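Local structure of arginyl-tRNA synthetase, putative (Plasmodium falciparum, 5JLD) at residues D137-N142 with K261-L266; S154-D159 with A447-D452; I265-L270 with G586-E591. The protein probably catalyses the ATP-dependent attachment of L-arginine to tRNA(Arg), releasing AMP and diphosphate, as a class I aminoacyl-tRNA synthetase. All coordinates share one frame; numbering follows the deposited sequence.

Interaction 1: residues D137-N142 with K261-L266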
ATOM      1  N   ASP A 137      -2.639   6.375   8.483  1.00 38.29           N
ATOM      2  CA  ASP A 137      -3.737   6.196   9.432  1.00 39.88           C
ATOM      3  C   ASP A 137      -4.576   5.015   8.973  1.00 40.76           C
ATOM      4  O   ASP A 137      -5.248   5.109   7.952  1.00 41.08           O
ATOM      5  CB  ASP A 137      -4.566   7.484   9.499  1.00 36.98           C
ATOM      6  CG  ASP A 137      -5.679   7.441  10.531  1.00 42.72           C
ATOM      7  OD1 ASP A 137      -6.321   6.386  10.740  1.00 47.51           O
ATOM      8  OD2 ASP A 137      -5.923   8.501  11.147  1.00 46.26           O
ATOM      9  N   PHE A 138      -4.527   3.907   9.707  1.00 37.56           N
ATOM     10  CA  PHE A 138      -5.222   2.708   9.275  1.00 42.45           C
ATOM     11  C   PHE A 138      -5.661   1.803  10.418  1.00 44.29           C
ATOM     12  O   PHE A 138      -5.317   2.036  11.587  1.00 42.45           O
ATOM     13  CB  PHE A 138      -4.356   1.914   8.256  1.00 38.48           C
ATOM     14  CG  PHE A 138      -3.057   1.354   8.810  1.00 40.67           C
ATOM     15  CD1 PHE A 138      -2.051   2.193   9.293  1.00 41.92           C
ATOM     16  CD2 PHE A 138      -2.812  -0.021   8.775  1.00 46.17           C
ATOM     17  CE1 PHE A 138      -0.835   1.667   9.769  1.00 42.61           C
ATOM     18  CE2 PHE A 138      -1.603  -0.559   9.243  1.00 41.21           C
ATOM     19  CZ  PHE A 138      -0.613   0.286   9.745  1.00 39.87           C
ATOM     20  N   SER A 139      -6.449   0.794  10.031  1.00 43.42           N
ATOM     21  CA  SER A 139      -7.104  -0.192  10.892  1.00 46.92           C
ATOM     22  C   SER A 139      -8.318   0.402  11.608  1.00 46.34           C
ATOM     23  O   SER A 139      -9.452   0.085  11.271  1.00 44.87           O
ATOM     24  CB  SER A 139      -6.127  -0.791  11.905  1.00 44.93           C
ATOM     25  OG  SER A 139      -6.659  -1.971  12.447  1.00 39.65           O
ATOM     26  N   SER A 140      -8.082   1.244  12.603  1.00 50.08           N
ATOM     27  CA  SER A 140      -9.167   1.977  13.285  1.00 52.83           C
ATOM     28  C   SER A 140     -10.250   1.129  14.001  1.00 52.51           C
ATOM     29  O   SER A 140     -11.449   1.350  13.806  1.00 45.18           O
ATOM     30  CB  SER A 140      -9.859   2.895  12.272  1.00 52.09           C
ATOM     31  OG  SER A 140      -8.909   3.668  11.571  1.00 55.22           O
ATOM     32  N   PRO A 141      -9.851   0.180  14.856  1.00 49.52           N
ATOM     33  CA  PRO A 141     -10.949  -0.491  15.552  1.00 51.82           C
ATOM     34  C   PRO A 141     -11.580   0.417  16.610  1.00 55.14           C
ATOM     35  O   PRO A 141     -11.026   1.484  16.930  1.00 49.58           O
ATOM     36  CB  PRO A 141     -10.266  -1.688  16.209  1.00 56.11           C
ATOM     37  CG  PRO A 141      -8.888  -1.199  16.487  1.00 55.85           C
ATOM     38  CD  PRO A 141      -8.533  -0.300  15.310  1.00 49.59           C
ATOM     39  N   ASN A 142     -12.725  -0.014  17.137  1.00 55.06           N
ATOM     40  CA  ASN A 142     -13.404   0.667  18.239  1.00 54.48           C
ATOM     41  C   ASN A 142     -13.385  -0.187  19.492  1.00 59.07           C
ATOM     42  O   ASN A 142     -13.741  -1.366  19.434  1.00 59.52           O
ATOM     43  CB  ASN A 142     -14.854   0.993  17.875  1.00 60.49           C
ATOM     44  CG  ASN A 142     -14.961   1.959  16.716  1.00 75.06           C
ATOM     45  OD1 ASN A 142     -14.256   2.967  16.669  1.00 87.65           O
ATOM     46  ND2 ASN A 142     -15.845   1.656  15.769  1.00 74.81           N
ATOM     47  N   LYS A 261      -3.823  -9.444  19.865  1.00 56.15           N
ATOM     48  CA  LYS A 261      -3.717 -10.833  19.398  1.00 58.87           C
ATOM     49  C   LYS A 261      -3.798 -10.927  17.850  1.00 65.26           C
ATOM     50  O   LYS A 261      -2.937 -11.548  17.182  1.00 63.56           O
ATOM     51  CB  LYS A 261      -4.803 -11.698  20.037  1.00 54.91           C
ATOM     52  CG  LYS A 261      -4.654 -11.875  21.546  1.00 61.68           C
ATOM     53  CD  LYS A 261      -5.976 -12.284  22.186  1.00 69.32           C
ATOM     54  CE  LYS A 261      -5.785 -13.001  23.528  1.00 82.51           C
ATOM     55  NZ  LYS A 261      -4.536 -12.600  24.243  1.00 83.22           N
ATOM     56  N   LEU A 262      -4.818 -10.286  17.287  1.00 59.30           N
ATOM     57  CA  LEU A 262      -4.989 -10.253  15.847  1.00 46.99           C
ATOM     58  C   LEU A 262      -3.779  -9.606  15.152  1.00 56.61           C
ATOM     59  O   LEU A 262      -3.201 -10.174  14.204  1.00 54.82           O
ATOM     60  CB  LEU A 262      -6.258  -9.498  15.466  1.00 46.62           C
ATOM     61  CG  LEU A 262      -6.459  -9.337  13.954  1.00 56.28           C
ATOM     62  CD1 LEU A 262      -6.701 -10.700  13.292  1.00 50.90           C
ATOM     63  CD2 LEU A 262      -7.581  -8.369  13.640  1.00 57.26           C
ATOM     64  N   TYR A 263      -3.398  -8.421  15.626  1.00 51.60           N
ATOM     65  CA  TYR A 263      -2.319  -7.682  14.977  1.00 53.95           C
ATOM     66  C   TYR A 263      -1.046  -8.519  14.931  1.00 60.28           C
ATOM     67  O   TYR A 263      -0.370  -8.568  13.898  1.00 53.15           O
ATOM     68  CB  TYR A 263      -2.057  -6.349  15.682  1.00 54.49           C
ATOM     69  CG  TYR A 263      -3.160  -5.322  15.472  1.00 57.27           C
ATOM     70  CD1 TYR A 263      -3.698  -5.081  14.197  1.00 51.68           C
ATOM     71  CD2 TYR A 263      -3.680  -4.610  16.551  1.00 53.08           C
ATOM     72  CE1 TYR A 263      -4.717  -4.145  14.013  1.00 49.08           C
ATOM     73  CE2 TYR A 263      -4.690  -3.673  16.382  1.00 50.36           C
ATOM     74  CZ  TYR A 263      -5.207  -3.444  15.122  1.00 52.60           C
ATOM     75  OH  TYR A 263      -6.212  -2.520  14.987  1.00 49.68           O
ATOM     76  N   ASN A 264      -0.699  -9.217  16.010  1.00 60.89           N
ATOM     77  CA  ASN A 264       0.559  -9.931  15.878  1.00 70.27           C
ATOM     78  C   ASN A 264       0.407 -11.312  15.217  1.00 62.74           C
ATOM     79  O   ASN A 264       1.402 -11.852  14.753  1.00 52.48           O
ATOM     80  CB  ASN A 264       1.300 -10.017  17.220  1.00 69.26           C
ATOM     81  CG  ASN A 264       0.679 -10.955  18.173  1.00 75.59           C
ATOM     82  OD1 ASN A 264       0.535 -12.142  17.892  1.00 80.67           O
ATOM     83  ND2 ASN A 264       0.341 -10.446  19.352  1.00 83.75           N
ATOM     84  N   ILE A 265      -0.811 -11.866  15.141  1.00 54.05           N
ATOM     85  CA  ILE A 265      -1.044 -12.988  14.216  1.00 55.76           C
ATOM     86  C   ILE A 265      -0.766 -12.546  12.762  1.00 57.05           C
ATOM     87  O   ILE A 265      -0.234 -13.309  11.944  1.00 59.52           O
ATOM     88  CB  ILE A 265      -2.487 -13.552  14.313  1.00 54.42           C
ATOM     89  CG1 ILE A 265      -2.694 -14.302  15.624  1.00 64.45           C
ATOM     90  CG2 ILE A 265      -2.780 -14.510  13.172  1.00 53.87           C
ATOM     91  CD1 ILE A 265      -3.997 -15.091  15.684  1.00 68.84           C
ATOM     92  N   LEU A 266      -1.123 -11.301  12.456  1.00 44.36           N
ATOM     93  CA  LEU A 266      -0.852 -10.710  11.153  1.00 49.65           C
ATOM     94  C   LEU A 266       0.585 -10.180  10.977  1.00 46.61           C
ATOM     95  O   LEU A 266       0.982  -9.798   9.872  1.00 46.86           O
ATOM     96  CB  LEU A 266      -1.848  -9.573  10.899  1.00 50.02           C
ATOM     97  CG  LEU A 266      -3.311  -9.981  10.722  1.00 52.03           C
ATOM     98  CD1 LEU A 266      -4.210  -8.746  10.624  1.00 42.20           C
ATOM     99  CD2 LEU A 266      -3.471 -10.884   9.489  1.00 49.20           C
TER

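Interaction 2: residues S154-D159 with A447-D452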
ATOM      1  N   SER A 154      -8.500  -2.711   6.031  1.00 46.62           N
ATOM      2  CA  SER A 154      -7.783  -1.467   6.285  1.00 39.65           C
ATOM      3  C   SER A 154      -6.400  -1.753   6.862  1.00 41.86           C
ATOM      4  O   SER A 154      -5.412  -1.069   6.550  1.00 43.76           O
ATOM      5  CB  SER A 154      -8.579  -0.570   7.244  1.00 37.51           C
ATOM      6  OG  SER A 154      -7.843   0.597   7.545  1.00 44.13           O
ATOM      7  N   THR A 155      -6.347  -2.775   7.707  1.00 46.27           N
ATOM      8  CA  THR A 155      -5.129  -3.160   8.404  1.00 41.64           C
ATOM      9  C   THR A 155      -4.100  -3.658   7.392  1.00 37.15           C
ATOM     10  O   THR A 155      -2.941  -3.209   7.393  1.00 41.97           O
ATOM     11  CB  THR A 155      -5.433  -4.237   9.474  1.00 41.09           C
ATOM     12  OG1 THR A 155      -6.397  -3.721  10.397  1.00 47.42           O
ATOM     13  CG2 THR A 155      -4.185  -4.654  10.247  1.00 39.11           C
ATOM     14  N   ILE A 156      -4.552  -4.541   6.497  1.00 45.72           N
ATOM     15  CA  ILE A 156      -3.718  -5.149   5.446  1.00 43.40           C
ATOM     16  C   ILE A 156      -3.180  -4.140   4.419  1.00 44.17           C
ATOM     17  O   ILE A 156      -1.949  -4.072   4.126  1.00 43.83           O
ATOM     18  CB  ILE A 156      -4.522  -6.247   4.727  1.00 48.84           C
ATOM     19  CG1 ILE A 156      -4.845  -7.364   5.727  1.00 54.16           C
ATOM     20  CG2 ILE A 156      -3.759  -6.788   3.527  1.00 49.12           C
ATOM     21  CD1 ILE A 156      -5.857  -8.387   5.247  1.00 54.62           C
ATOM     22  N   ILE A 157      -4.099  -3.343   3.881  1.00 44.81           N
ATOM     23  CA  ILE A 157      -3.714  -2.277   2.951  1.00 43.27           C
ATOM     24  C   ILE A 157      -2.721  -1.294   3.595  1.00 38.71           C
ATOM     25  O   ILE A 157      -1.626  -1.017   3.050  1.00 41.27           O
ATOM     26  CB  ILE A 157      -4.958  -1.511   2.468  1.00 45.89           C
ATOM     27  CG1 ILE A 157      -5.865  -2.435   1.629  1.00 45.62           C
ATOM     28  CG2 ILE A 157      -4.547  -0.260   1.721  1.00 40.32           C
ATOM     29  CD1 ILE A 157      -7.109  -1.745   1.094  1.00 46.22           C
ATOM     30  N   GLY A 158      -3.096  -0.783   4.775  1.00 41.61           N
ATOM     31  CA  GLY A 158      -2.262   0.197   5.458  1.00 37.12           C
ATOM     32  C   GLY A 158      -0.870  -0.346   5.752  1.00 33.80           C
ATOM     33  O   GLY A 158       0.140   0.334   5.534  1.00 34.71           O
ATOM     34  N   ASP A 159      -0.805  -1.590   6.216  1.00 34.53           N
ATOM     35  CA  ASP A 159       0.489  -2.149   6.513  1.00 41.80           C
ATOM     36  C   ASP A 159       1.331  -2.268   5.235  1.00 48.70           C
ATOM     37  O   ASP A 159       2.534  -1.962   5.259  1.00 49.69           O
ATOM     38  CB  ASP A 159       0.381  -3.506   7.204  1.00 35.66           C
ATOM     39  CG  ASP A 159       1.745  -4.094   7.494  1.00 44.45           C
ATOM     40  OD1 ASP A 159       2.439  -3.548   8.392  1.00 38.51           O
ATOM     41  OD2 ASP A 159       2.151  -5.055   6.785  1.00 39.40           O
ATOM     42  N   ALA A 447      -2.032 -15.926   2.258  1.00 51.51           N
ATOM     43  CA  ALA A 447      -3.089 -16.109   1.272  1.00 52.80           C
ATOM     44  C   ALA A 447      -4.153 -15.030   1.388  1.00 48.19           C
ATOM     45  O   ALA A 447      -4.540 -14.422   0.392  1.00 54.82           O
ATOM     46  CB  ALA A 447      -3.721 -17.497   1.417  1.00 48.74           C
ATOM     47  N   ILE A 448      -4.634 -14.809   2.605  1.00 47.87           N
ATOM     48  CA  ILE A 448      -5.591 -13.741   2.890  1.00 45.63           C
ATOM     49  C   ILE A 448      -5.066 -12.391   2.412  1.00 44.70           C
ATOM     50  O   ILE A 448      -5.781 -11.626   1.714  1.00 49.28           O
ATOM     51  CB  ILE A 448      -5.911 -13.663   4.418  1.00 52.26           C
ATOM     52  CG1 ILE A 448      -6.771 -14.853   4.857  1.00 55.99           C
ATOM     53  CG2 ILE A 448      -6.592 -12.344   4.778  1.00 52.82           C
ATOM     54  CD1 ILE A 448      -7.194 -14.806   6.329  1.00 50.41           C
ATOM     55  N   LYS A 449      -3.816 -12.097   2.781  1.00 45.88           N
ATOM     56  CA  LYS A 449      -3.241 -10.793   2.431  1.00 43.96           C
ATOM     57  C   LYS A 449      -3.166 -10.605   0.926  1.00 48.41           C
ATOM     58  O   LYS A 449      -3.579  -9.553   0.418  1.00 47.73           O
ATOM     59  CB  LYS A 449      -1.853 -10.602   3.059  1.00 43.58           C
ATOM     60  CG  LYS A 449      -1.882 -10.463   4.589  1.00 47.87           C
ATOM     61  CD  LYS A 449      -0.533 -10.037   5.126  1.00 51.62           C
ATOM     62  CE  LYS A 449      -0.487 -10.017   6.660  1.00 46.48           C
ATOM     63  NZ  LYS A 449       0.839  -9.467   7.100  1.00 44.16           N
ATOM     64  N   TYR A 450      -2.641 -11.612   0.216  1.00 49.05           N
ATOM     65  CA  TYR A 450      -2.534 -11.518  -1.246  1.00 48.61           C
ATOM     66  C   TYR A 450      -3.894 -11.395  -1.912  1.00 40.89           C
ATOM     67  O   TYR A 450      -4.081 -10.550  -2.789  1.00 41.69           O
ATOM     68  CB  TYR A 450      -1.812 -12.729  -1.863  1.00 47.83           C
ATOM     69  CG  TYR A 450      -1.689 -12.584  -3.367  1.00 51.78           C
ATOM     70  CD1 TYR A 450      -0.709 -11.762  -3.922  1.00 50.93           C
ATOM     71  CD2 TYR A 450      -2.558 -13.250  -4.231  1.00 55.22           C
ATOM     72  CE1 TYR A 450      -0.588 -11.608  -5.285  1.00 50.49           C
ATOM     73  CE2 TYR A 450      -2.448 -13.106  -5.608  1.00 57.00           C
ATOM     74  CZ  TYR A 450      -1.457 -12.286  -6.129  1.00 54.81           C
ATOM     75  OH  TYR A 450      -1.334 -12.125  -7.488  1.00 46.70           O
ATOM     76  N   PHE A 451      -4.840 -12.231  -1.489  1.00 49.05           N
ATOM     77  CA  PHE A 451      -6.137 -12.261  -2.144  1.00 52.76           C
ATOM     78  C   PHE A 451      -6.798 -10.917  -1.967  1.00 56.22           C
ATOM     79  O   PHE A 451      -7.486 -10.447  -2.869  1.00 58.09           O
ATOM     80  CB  PHE A 451      -7.038 -13.366  -1.600  1.00 53.11           C
ATOM     81  CG  PHE A 451      -8.166 -13.741  -2.531  1.00 67.38           C
ATOM     82  CD1 PHE A 451      -7.926 -14.511  -3.668  1.00 74.64           C
ATOM     83  CD2 PHE A 451      -9.468 -13.322  -2.276  1.00 68.44           C
ATOM     84  CE1 PHE A 451      -8.971 -14.869  -4.531  1.00 76.30           C
ATOM     85  CE2 PHE A 451     -10.515 -13.673  -3.128  1.00 68.93           C
ATOM     86  CZ  PHE A 451     -10.267 -14.447  -4.259  1.00 72.15           C
ATOM     87  N   ASP A 452      -6.585 -10.278  -0.821  1.00 52.50           N
ATOM     88  CA  ASP A 452      -7.152  -8.942  -0.696  1.00 52.89           C
ATOM     89  C   ASP A 452      -6.396  -7.912  -1.552  1.00 48.50           C
ATOM     90  O   ASP A 452      -7.003  -7.161  -2.311  1.00 49.19           O
ATOM     91  CB  ASP A 452      -7.173  -8.486   0.762  1.00 53.58           C
ATOM     92  CG  ASP A 452      -8.038  -7.254   0.960  1.00 56.04           C
ATOM     93  OD1 ASP A 452      -7.636  -6.168   0.458  1.00 49.90           O
ATOM     94  OD2 ASP A 452      -9.120  -7.382   1.605  1.00 51.84           O
TER
HETATM   95  O   HOH W   1       0.841  -7.033   6.352  1.00 40.01           O

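Interaction 3: residues I265-L270 with G586-E591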
ATOM      1  N   ILE A 265      -0.811 -11.866  15.141  1.00 54.05           N
ATOM      2  CA  ILE A 265      -1.044 -12.988  14.216  1.00 55.76           C
ATOM      3  C   ILE A 265      -0.766 -12.546  12.762  1.00 57.05           C
ATOM      4  O   ILE A 265      -0.234 -13.309  11.944  1.00 59.52           O
ATOM      5  CB  ILE A 265      -2.487 -13.552  14.313  1.00 54.42           C
ATOM      6  CG1 ILE A 265      -2.694 -14.302  15.624  1.00 64.45           C
ATOM      7  CG2 ILE A 265      -2.780 -14.510  13.172  1.00 53.87           C
ATOM      8  CD1 ILE A 265      -3.997 -15.091  15.684  1.00 68.84           C
ATOM      9  N   LEU A 266      -1.123 -11.301  12.456  1.00 44.36           N
ATOM     10  CA  LEU A 266      -0.852 -10.710  11.153  1.00 49.65           C
ATOM     11  C   LEU A 266       0.585 -10.180  10.977  1.00 46.61           C
ATOM     12  O   LEU A 266       0.982  -9.798   9.872  1.00 46.86           O
ATOM     13  CB  LEU A 266      -1.848  -9.573  10.899  1.00 50.02           C
ATOM     14  CG  LEU A 266      -3.311  -9.981  10.722  1.00 52.03           C
ATOM     15  CD1 LEU A 266      -4.210  -8.746  10.624  1.00 42.20           C
ATOM     16  CD2 LEU A 266      -3.471 -10.884   9.489  1.00 49.20           C
ATOM     17  N   ASP A 267       1.351 -10.179  12.064  1.00 47.92           N
ATOM     18  CA  ASP A 267       2.690  -9.588  12.090  0.56 51.84           C
ATOM     19  C   ASP A 267       2.658  -8.131  11.631  1.00 49.87           C
ATOM     20  O   ASP A 267       3.475  -7.703  10.814  1.00 57.78           O
ATOM     21  CB  ASP A 267       3.662 -10.404  11.228  0.56 52.67           C
ATOM     22  CG  ASP A 267       4.101 -11.685  11.906  0.56 59.55           C
ATOM     23  OD1 ASP A 267       5.036 -11.629  12.732  0.56 62.92           O
ATOM     24  OD2 ASP A 267       3.514 -12.750  11.622  0.56 65.37           O
ATOM     25  N   ILE A 268       1.701  -7.373  12.158  1.00 56.29           N
ATOM     26  CA  ILE A 268       1.544  -5.960  11.809  1.00 54.83           C
ATOM     27  C   ILE A 268       1.603  -5.076  13.045  1.00 57.06           C
ATOM     28  O   ILE A 268       0.777  -5.196  13.944  1.00 50.99           O
ATOM     29  CB  ILE A 268       0.210  -5.698  11.076  1.00 51.87           C
ATOM     30  CG1 ILE A 268       0.186  -6.441   9.735  1.00 52.96           C
ATOM     31  CG2 ILE A 268      -0.017  -4.186  10.888  1.00 45.02           C
ATOM     32  CD1 ILE A 268      -1.098  -6.303   8.972  1.00 46.12           C
ATOM     33  N   LYS A 269       2.569  -4.172  13.089  1.00 56.81           N
ATOM     34  CA  LYS A 269       2.677  -3.293  14.236  1.00 55.47           C
ATOM     35  C   LYS A 269       2.221  -1.874  13.906  1.00 52.45           C
ATOM     36  O   LYS A 269       2.499  -1.331  12.834  1.00 45.46           O
ATOM     37  CB  LYS A 269       4.113  -3.295  14.762  1.00 64.76           C
ATOM     38  CG  LYS A 269       4.585  -4.684  15.160  1.00 70.25           C
ATOM     39  CD  LYS A 269       5.820  -4.629  16.030  1.00 74.74           C
ATOM     40  CE  LYS A 269       6.181  -6.012  16.547  1.00 75.79           C
ATOM     41  NZ  LYS A 269       5.251  -6.471  17.623  1.00 81.90           N
ATOM     42  N   LEU A 270       1.511  -1.286  14.858  1.00 53.36           N
ATOM     43  CA  LEU A 270       1.052   0.095  14.775  1.00 52.09           C
ATOM     44  C   LEU A 270       0.699   0.696  16.124  1.00 47.73           C
ATOM     45  O   LEU A 270       0.361  -0.008  17.073  1.00 49.23           O
ATOM     46  CB  LEU A 270      -0.134   0.216  13.816  1.00 49.95           C
ATOM     47  CG  LEU A 270      -1.254  -0.828  13.848  1.00 51.51           C
ATOM     48  CD1 LEU A 270      -2.061  -0.863  15.032  1.00 66.38           C
ATOM     49  CD2 LEU A 270      -2.182  -0.424  12.709  1.00 57.51           C
ATOM     50  N   GLY A 586       3.202  -8.065   2.737  1.00 46.90           N
ATOM     51  CA  GLY A 586       2.936  -8.668   4.035  1.00 46.52           C
ATOM     52  C   GLY A 586       2.961 -10.189   4.036  1.00 53.82           C
ATOM     53  O   GLY A 586       2.527 -10.820   5.005  1.00 54.66           O
ATOM     54  N   MET A 587       3.471 -10.793   2.961  1.00 41.85           N
ATOM     55  CA  MET A 587       3.532 -12.251   2.896  1.00 41.28           C
ATOM     56  C   MET A 587       4.864 -12.750   3.469  1.00 45.40           C
ATOM     57  O   MET A 587       5.836 -12.005   3.532  1.00 50.46           O
ATOM     58  CB  MET A 587       3.330 -12.739   1.453  1.00 47.67           C
ATOM     59  CG  MET A 587       2.037 -12.243   0.789  1.00 43.73           C
ATOM     60  SD  MET A 587       1.944 -12.469  -1.019  1.00 53.35           S
ATOM     61  CE  MET A 587       2.227 -14.233  -1.185  1.00 60.63           C
ATOM     62  N   LYS A 588       4.902 -13.997   3.912  1.00 44.48           N
ATOM     63  CA  LYS A 588       6.151 -14.588   4.385  1.00 47.87           C
ATOM     64  C   LYS A 588       6.647 -15.676   3.452  1.00 53.72           C
ATOM     65  O   LYS A 588       6.039 -16.744   3.358  1.00 57.27           O
ATOM     66  CB  LYS A 588       5.987 -15.177   5.786  1.00 44.49           C
ATOM     67  CG  LYS A 588       5.694 -14.150   6.870  1.00 47.39           C
ATOM     68  CD  LYS A 588       5.278 -14.867   8.147  1.00 58.07           C
ATOM     69  CE  LYS A 588       5.409 -13.964   9.358  1.00 57.97           C
ATOM     70  NZ  LYS A 588       5.023 -14.696  10.589  1.00 59.75           N
ATOM     71  N   PRO A 589       7.758 -15.408   2.759  1.00 55.78           N
ATOM     72  CA  PRO A 589       8.347 -16.438   1.899  1.00 55.97           C
ATOM     73  C   PRO A 589       8.738 -17.675   2.700  1.00 56.41           C
ATOM     74  O   PRO A 589       9.302 -17.544   3.790  1.00 53.56           O
ATOM     75  CB  PRO A 589       9.577 -15.742   1.300  1.00 47.82           C
ATOM     76  CG  PRO A 589       9.211 -14.275   1.307  1.00 49.24           C
ATOM     77  CD  PRO A 589       8.424 -14.102   2.602  1.00 57.15           C
ATOM     78  N   ILE A 590       8.390 -18.846   2.167  1.00 60.19           N
ATOM     79  CA  ILE A 590       8.822 -20.137   2.686  1.00 61.79           C
ATOM     80  C   ILE A 590       9.769 -20.755   1.662  1.00 67.69           C
ATOM     81  O   ILE A 590       9.426 -20.868   0.481  1.00 59.78           O
ATOM     82  CB  ILE A 590       7.638 -21.097   2.928  1.00 64.53           C
ATOM     83  CG1 ILE A 590       6.415 -20.341   3.473  1.00 61.88           C
ATOM     84  CG2 ILE A 590       8.061 -22.263   3.828  1.00 66.70           C
ATOM     85  CD1 ILE A 590       6.424 -20.136   4.955  1.00 59.25           C
ATOM     86  N   GLU A 591      10.952 -21.157   2.112  1.00 73.46           N
ATOM     87  CA  GLU A 591      11.991 -21.615   1.203  1.00 77.58           C
ATOM     88  C   GLU A 591      11.793 -23.060   0.755  1.00 77.87           C
ATOM     89  O   GLU A 591      11.990 -23.373  -0.416  1.00 76.70           O
ATOM     90  CB  GLU A 591      13.366 -21.451   1.849  1.00 81.86           C
ATOM     91  CG  GLU A 591      13.930 -20.042   1.741  1.00 80.66           C
ATOM     92  CD  GLU A 591      15.438 -20.006   1.893  1.00 81.66           C
TER
HETATM   93  O   HOH W   2       2.397 -12.002   7.770  1.00 47.37           O

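Interaction 1: residues D137-N142 with K261-L266
A buried hydroxyl-to-hydroxyl hydrogen bond joins Ser-139 to Tyr-263, linking the loop that leaves strand 133-137 to the last turns of helix 242-265. Strand 133-137 is the central strand of the parallel sheet in the class I catalytic core, and its loop leads into helix 149-167. Tyr-263 bridges a wide gap, since the nearest CA atoms, those of Ser-139 and Tyr-263, are 9.8 Å apart. Its ring presents an edge to the loop: Ser-139 OG lies in the ring plane, 2.6 Å from Tyr-263 OH and 3.3 Å from its CE1. Ser-139 reaches it with OG anti to the backbone N (chi1 -163°), on a backbone of positive phi. The ring of Pro-141 meets the same hydroxyl roughly at right angles to the serine, its CD 3.2 Å from Tyr-263 OH and its CG almost as close. Beyond the two segments, Asn-176 ND2 bonds to the phenol oxygen and Thr-155 OG1 to Ser-139 OG. Each buried hydroxyl thus has two polar partners, and this chain of bonds should fix the phenol group and the loop relative to one another.

Interaction 2: residues S154-D159 with A447-D452
Apolar packing carries the contact between Ile-156 of helix 149-167 and Ile-448 and Lys-449 of helix 436-453. The short segments cross almost perpendicularly, at -80°, with axes 10.2 Å apart at their closest, so the meeting is local. Ile-156 points straight at the other helix and uses both branches. Its CD1 lies 4.1 Å from Ile-448 CG2, the two side chains crossing at about a right angle. Its CG2, anti to the backbone N because chi1 is -64°, comes to rest over the backbone of Lys-449, 4.2 Å from that residue's O, and also meets the start of the lysine chain at CG. At one flank Ile-157 CG1 touches the carboxylate of Asp-452, 4.3 Å from OD1.

The polar groups sit around this patch. Lys-449 runs out fully extended (chi2 to chi4 all near 180°), and its NZ bonds to the carbonyl oxygens of Leu-266 and Gly-586, both near helix C-termini, whose dipoles would favour a positive charge there. Asp-159 OD2 is 4.6 Å from Lys-449 NZ, too far for a direct bond; the water modelled between them lies improbably close to both, so its bridging role is doubtful. Asp-159 is held by salt bridges to Arg-163 and Arg-174. Asp-452 pairs with Arg-153 through OD1 and with the hydroxyl of Tyr-461 through OD2.

The opposite face of helix 436-453 carries Tyr-450 against helix 536-556 of the anticodon-binding region. Helix 149-167 follows the central strand of the Rossmann-type sheet and begins within the HVGH sequence, the class I HIGH signature; the crossing therefore belongs to the seat of this nucleotide-binding core on the helices that lead to the DALR domain.

Interaction 3: residues I265-L270 with G586-E591
Asp-267 and Lys-588 form a surface salt bridge between two chain turns that each follow a helix end. The bond is established for one of the two conformers of Asp-267 and may be partial: Lys-588 NZ donates to OD2 at 2.7 Å. The ammonium arrives from above the carboxylate, 51° out of its plane, and OD1 stays 3.7 Å from NZ, making the grip one-sided. The lysine crosses the aspartate at about a right angle; its chain, extended beyond CG, carries NZ to the carboxylate, and CE follows to 3.2 Å from Asp-267 OD2. Asp-267 owes its position to the Schellman motif that closes helix 242-265. There it is the C-prime residue with positive phi, its N bonded to Asn-264 O while Ile-268 N bonds to Tyr-263 O. Gly-586, also of positive phi, closes helix 564-584 with a second Schellman motif. Lys-588 is further held by its backbone N, bonded to Ser-446 OG of helix 436-453. Beneath the ion pair a water lies 3.0 Å from Gly-586 O and makes a weak, 3.4 Å approach to Leu-266 O; it cannot donate to every nearby oxygen at once.

From the N terminus, the chain passes 137-142 and 154-159 before reaching 261-266, where interaction 1 closes its loop within the catalytic region. Interaction 3 starts on that same segment, sharing Ile-265 and Leu-266, and runs to 586-591 near the C terminus. Interaction 2 crosses both, opening inside the loop of interaction 1 and closing at 447-452, inside that of interaction 3. Direct contacts knit the three together: Phe-138 packs on Gly-158 between interactions 1 and 2 and on Leu-270 between 1 and 3, and Thr-155 packs on Ile-268 between 2 and 3. The central sheet, helices 149-167, 242-265 and 436-453, and the end of the anticodon-binding domain are thereby tied together.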